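Local coordinates for putative Outer membrane protein (Helicobacter pylori, PDB 6GW5) that probably mediates bacterial attachment to host glycans as the extracellular lectin-like adhesin domain of the outer membrane protein SabA, at residues 84-89 and 123-128; 367-370 and 374-377. All coordinates share one frame; numbering follows the deposited sequence.

Interaction 1 (84-89 and 123-128); sequences LTFFVV and TTYDKM
Tyr125 reaches from its helix to Leu84, Phe86 and Val88, and its ring is the hub of this apolar contact. Its CG lies anti to the backbone N (chi1 172°), which carries the ring off the helix toward the 84-89 segment. Leu84 comes from the opposite direction. Its CD2 sits over one face of the tyrosine ring, 4.2 Å from the centroid, in a CH-pi contact. The other methyl, CD1 of Leu84, lies 3.6 Å from OH of Tyr125. Phe86 crosses Tyr125 at about a right angle and offers its ring edge. CE2 of Phe86 approaches CD1 of Tyr125 to 3.7 Å, nearly in the phenylalanine plane. The two ring planes stand at 64°, an oblique pairing. Val88 packs nearer the root of the tyrosine side chain. Its CG2 lies 4.0 Å from CG of Tyr125, and both its methyls touch CB of Tyr125. All four residues are buried. Strand 87-89 pairs in parallel with strand 119-121, which leads directly into helix 122-139. Met120 of that neighbouring strand touches both Phe86 and Tyr125. Trp76 of helix 60-79 also packs on Tyr125, so the contact ties strand 87-89 and the loop before it to helices 122-139 and 60-79.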
# COMPACT_ATOMS: atom_id res chain seq x y z
N LEU A 84 8.92 33.37 9.31
CA LEU A 84 9.89 32.75 8.42
C LEU A 84 11.12 32.21 9.14
O LEU A 84 11.59 32.79 10.11
CB LEU A 84 10.24 33.72 7.28
CG LEU A 84 9.24 33.75 6.09
CD1 LEU A 84 7.76 33.48 6.40
CD2 LEU A 84 9.36 35.03 5.26
N THR A 85 11.59 31.03 8.74
CA THR A 85 12.84 30.47 9.28
C THR A 85 14.04 30.85 8.40
O THR A 85 15.09 30.23 8.49
CB THR A 85 12.80 28.94 9.38
OG1 THR A 85 12.77 28.36 8.06
CG2 THR A 85 11.63 28.50 10.19
N PHE A 86 13.84 31.81 7.51
CA PHE A 86 14.87 32.35 6.64
C PHE A 86 14.57 33.85 6.51
O PHE A 86 13.49 34.30 6.95
CB PHE A 86 14.86 31.66 5.26
CG PHE A 86 13.48 31.48 4.66
CD1 PHE A 86 12.75 30.35 4.92
CD2 PHE A 86 12.95 32.42 3.78
CE1 PHE A 86 11.51 30.16 4.36
CE2 PHE A 86 11.69 32.25 3.22
CZ PHE A 86 10.96 31.12 3.51
N PHE A 87 15.49 34.60 5.91
CA PHE A 87 15.35 36.04 5.79
C PHE A 87 15.12 36.37 4.33
O PHE A 87 15.92 36.03 3.46
CB PHE A 87 16.61 36.68 6.35
CG PHE A 87 16.61 38.19 6.40
CD1 PHE A 87 15.95 38.89 7.41
CD2 PHE A 87 17.31 38.93 5.46
CE1 PHE A 87 15.98 40.28 7.44
CE2 PHE A 87 17.34 40.32 5.49
CZ PHE A 87 16.67 41.00 6.48
N VAL A 88 14.00 37.01 4.03
CA VAL A 88 13.69 37.41 2.64
C VAL A 88 14.13 38.83 2.34
O VAL A 88 14.06 39.74 3.19
CB VAL A 88 12.18 37.23 2.37
CG1 VAL A 88 11.78 37.63 0.96
CG2 VAL A 88 11.83 35.79 2.60
N VAL A 89 14.59 39.03 1.12
CA VAL A 89 15.19 40.30 0.74
C VAL A 89 14.67 40.76 -0.58
O VAL A 89 14.47 39.97 -1.48
CB VAL A 89 16.72 40.19 0.68
CG1 VAL A 89 17.22 39.63 2.00
CG2 VAL A 89 17.20 39.31 -0.46
N THR A 123 11.51 37.38 -4.98
CA THR A 123 11.04 36.65 -6.16
C THR A 123 10.66 35.19 -5.79
O THR A 123 9.49 34.79 -5.90
CB THR A 123 12.15 36.63 -7.25
OG1 THR A 123 12.44 37.96 -7.65
CG2 THR A 123 11.75 35.82 -8.49
N THR A 124 11.67 34.43 -5.33
CA THR A 124 11.51 33.03 -5.07
C THR A 124 10.45 32.80 -3.99
O THR A 124 9.60 31.91 -4.12
CB THR A 124 12.83 32.40 -4.64
OG1 THR A 124 13.82 32.55 -5.67
CG2 THR A 124 12.65 30.91 -4.38
N TYR A 125 10.46 33.61 -2.95
CA TYR A 125 9.53 33.43 -1.84
C TYR A 125 8.08 33.60 -2.27
O TYR A 125 7.19 32.91 -1.78
CB TYR A 125 9.84 34.36 -0.68
CG TYR A 125 8.78 34.33 0.42
CD1 TYR A 125 8.71 33.25 1.32
CD2 TYR A 125 7.86 35.39 0.58
CE1 TYR A 125 7.76 33.23 2.32
CE2 TYR A 125 6.91 35.37 1.57
CZ TYR A 125 6.85 34.28 2.43
OH TYR A 125 5.89 34.26 3.41
N ASP A 126 7.83 34.57 -3.14
CA ASP A 126 6.45 34.95 -3.46
C ASP A 126 5.78 33.80 -4.23
O ASP A 126 4.57 33.59 -4.07
CB ASP A 126 6.38 36.31 -4.25
CG ASP A 126 6.62 37.58 -3.37
OD1 ASP A 126 6.27 37.60 -2.16
OD2 ASP A 126 7.19 38.57 -3.90
N LYS A 127 6.56 33.06 -5.03
CA LYS A 127 6.03 31.90 -5.76
C LYS A 127 5.66 30.79 -4.77
O LYS A 127 4.56 30.24 -4.86
CB LYS A 127 7.02 31.26 -6.75
CG LYS A 127 7.93 32.18 -7.56
CD LYS A 127 8.59 31.39 -8.71
CE LYS A 127 9.88 31.94 -9.26
NZ LYS A 127 9.70 33.20 -10.02
N MET A 128 6.62 30.46 -3.90
CA MET A 128 6.39 29.56 -2.80
C MET A 128 5.10 29.90 -2.09
O MET A 128 4.22 29.06 -1.93
CB MET A 128 7.52 29.67 -1.80
CG MET A 128 8.77 28.88 -2.14
SD MET A 128 9.95 28.98 -0.77
CE MET A 128 11.34 28.19 -1.58

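Interaction 2 (367-370 and 374-377); sequences QEIS and YNQV
Ile369 meets Asn375 where helix 348-370 ends and the chain bends away, and Asn375 forms an Asx turn just after it. The contact is mainly van der Waals. Methyl CG2 of Ile369 lies against the amide of Asn375, 3.5 Å from its CG. The two side chains cross at about a right angle. The backbone carbonyl of Ile369 adds a second point of touch, with O of Ile369 3.4 Å from CB of Asn375. Ser370 is more peripheral: its CA lies 4.0 Å from ND2 of Asn375.

The next shell fixes the amide. CG of Asn375 is anti to the backbone N (chi1 174°), which brings the amide beside the following residues. There it bonds Val377 at both ends. Its OD1 accepts from N of Val377, and its ND2 donates to O of Val377 at 3.0 Å. This double grip limits rotation of the amide.

Further out, helix 3-32 holds the site. Tyr12 OH is hydrogen-bonded to OD1 of Asn375, and Tyr12 and Leu15 pack on Ile369. Val377 touches Asn408 and Ala412 of helix 403-415. The turn thus joins the end of one helix to two others. In the Asx bond, N of Val377 is 3.1 Å from OD1 of Asn375 and stands above the plane of the Asn375 side-chain carbonyl, 59° out of it.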
# COMPACT_ATOMS: atom_id res chain seq x y z
N GLN A 367 2.93 -47.49 -7.95
CA GLN A 367 3.06 -48.79 -8.56
C GLN A 367 4.50 -49.20 -8.57
O GLN A 367 4.81 -50.36 -8.29
CB GLN A 367 2.51 -48.78 -9.97
CG GLN A 367 1.00 -48.81 -9.94
CD GLN A 367 0.36 -48.52 -11.29
OE1 GLN A 367 -0.83 -48.28 -11.35
NE2 GLN A 367 1.14 -48.52 -12.36
N GLU A 368 5.39 -48.26 -8.90
CA GLU A 368 6.81 -48.56 -8.83
C GLU A 368 7.21 -48.93 -7.41
O GLU A 368 7.94 -49.87 -7.21
CB GLU A 368 7.70 -47.42 -9.37
CG GLU A 368 7.54 -47.12 -10.87
CD GLU A 368 7.61 -48.31 -11.87
OE1 GLU A 368 8.46 -49.21 -11.75
OE2 GLU A 368 6.82 -48.31 -12.83
N ILE A 369 6.65 -48.24 -6.43
CA ILE A 369 6.90 -48.58 -5.03
C ILE A 369 6.43 -49.99 -4.69
O ILE A 369 7.15 -50.75 -4.07
CB ILE A 369 6.25 -47.56 -4.08
CG1 ILE A 369 7.04 -46.24 -4.14
CG2 ILE A 369 6.23 -48.08 -2.65
CD1 ILE A 369 6.38 -45.06 -3.44
N SER A 370 5.22 -50.33 -5.12
CA SER A 370 4.60 -51.62 -4.81
C SER A 370 5.47 -52.78 -5.27
O SER A 370 5.57 -53.79 -4.58
CB SER A 370 3.20 -51.73 -5.43
OG SER A 370 2.28 -50.91 -4.71
N TYR A 374 11.43 -54.86 -0.76
CA TYR A 374 11.71 -54.29 0.55
C TYR A 374 10.65 -53.24 0.95
O TYR A 374 10.62 -52.76 2.10
CB TYR A 374 13.13 -53.72 0.61
CG TYR A 374 13.59 -52.98 -0.63
CD1 TYR A 374 14.04 -53.66 -1.77
CD2 TYR A 374 13.59 -51.59 -0.66
CE1 TYR A 374 14.45 -52.95 -2.91
CE2 TYR A 374 14.01 -50.87 -1.79
CZ TYR A 374 14.45 -51.56 -2.90
OH TYR A 374 14.86 -50.86 -4.00
N ASN A 375 9.78 -52.86 0.02
CA ASN A 375 8.75 -51.92 0.35
C ASN A 375 7.91 -52.45 1.48
O ASN A 375 7.32 -53.53 1.36
CB ASN A 375 7.85 -51.63 -0.83
CG ASN A 375 6.69 -50.75 -0.47
OD1 ASN A 375 6.82 -49.81 0.31
ND2 ASN A 375 5.52 -51.09 -0.99
N GLN A 376 7.81 -51.64 2.54
CA GLN A 376 7.07 -51.92 3.74
C GLN A 376 5.64 -51.33 3.74
O GLN A 376 4.74 -51.87 4.38
CB GLN A 376 7.87 -51.28 4.91
CG GLN A 376 7.61 -51.90 6.26
CD GLN A 376 8.76 -52.74 6.82
OE1 GLN A 376 9.51 -53.40 6.09
NE2 GLN A 376 8.89 -52.73 8.16
N VAL A 377 5.40 -50.23 3.02
CA VAL A 377 4.09 -49.56 3.06
C VAL A 377 3.15 -49.88 1.90
O VAL A 377 3.51 -49.75 0.72
CB VAL A 377 4.24 -48.03 3.10
CG1 VAL A 377 2.88 -47.36 3.28
CG2 VAL A 377 5.16 -47.63 4.25

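Interactions 1 and 2 lie on opposite sides of the centre of this long, largely helical adhesin domain. Their centres are about 85 Å apart and their nearest atoms about 73 Å. They do not touch and share no helix or strand. Along the chain they come in series, with interaction 1 complete before interaction 2 begins. Interaction 1 belongs to the end where strands 87-89 and 119-121 meet helices 60-79 and 122-139. Interaction 2 belongs to the other end, where the modelled termini lie and helices 3-32, 348-370 and 403-415 run together. The two contacts are thus local packing at opposite ends of the elongated domain, with no direct link between them.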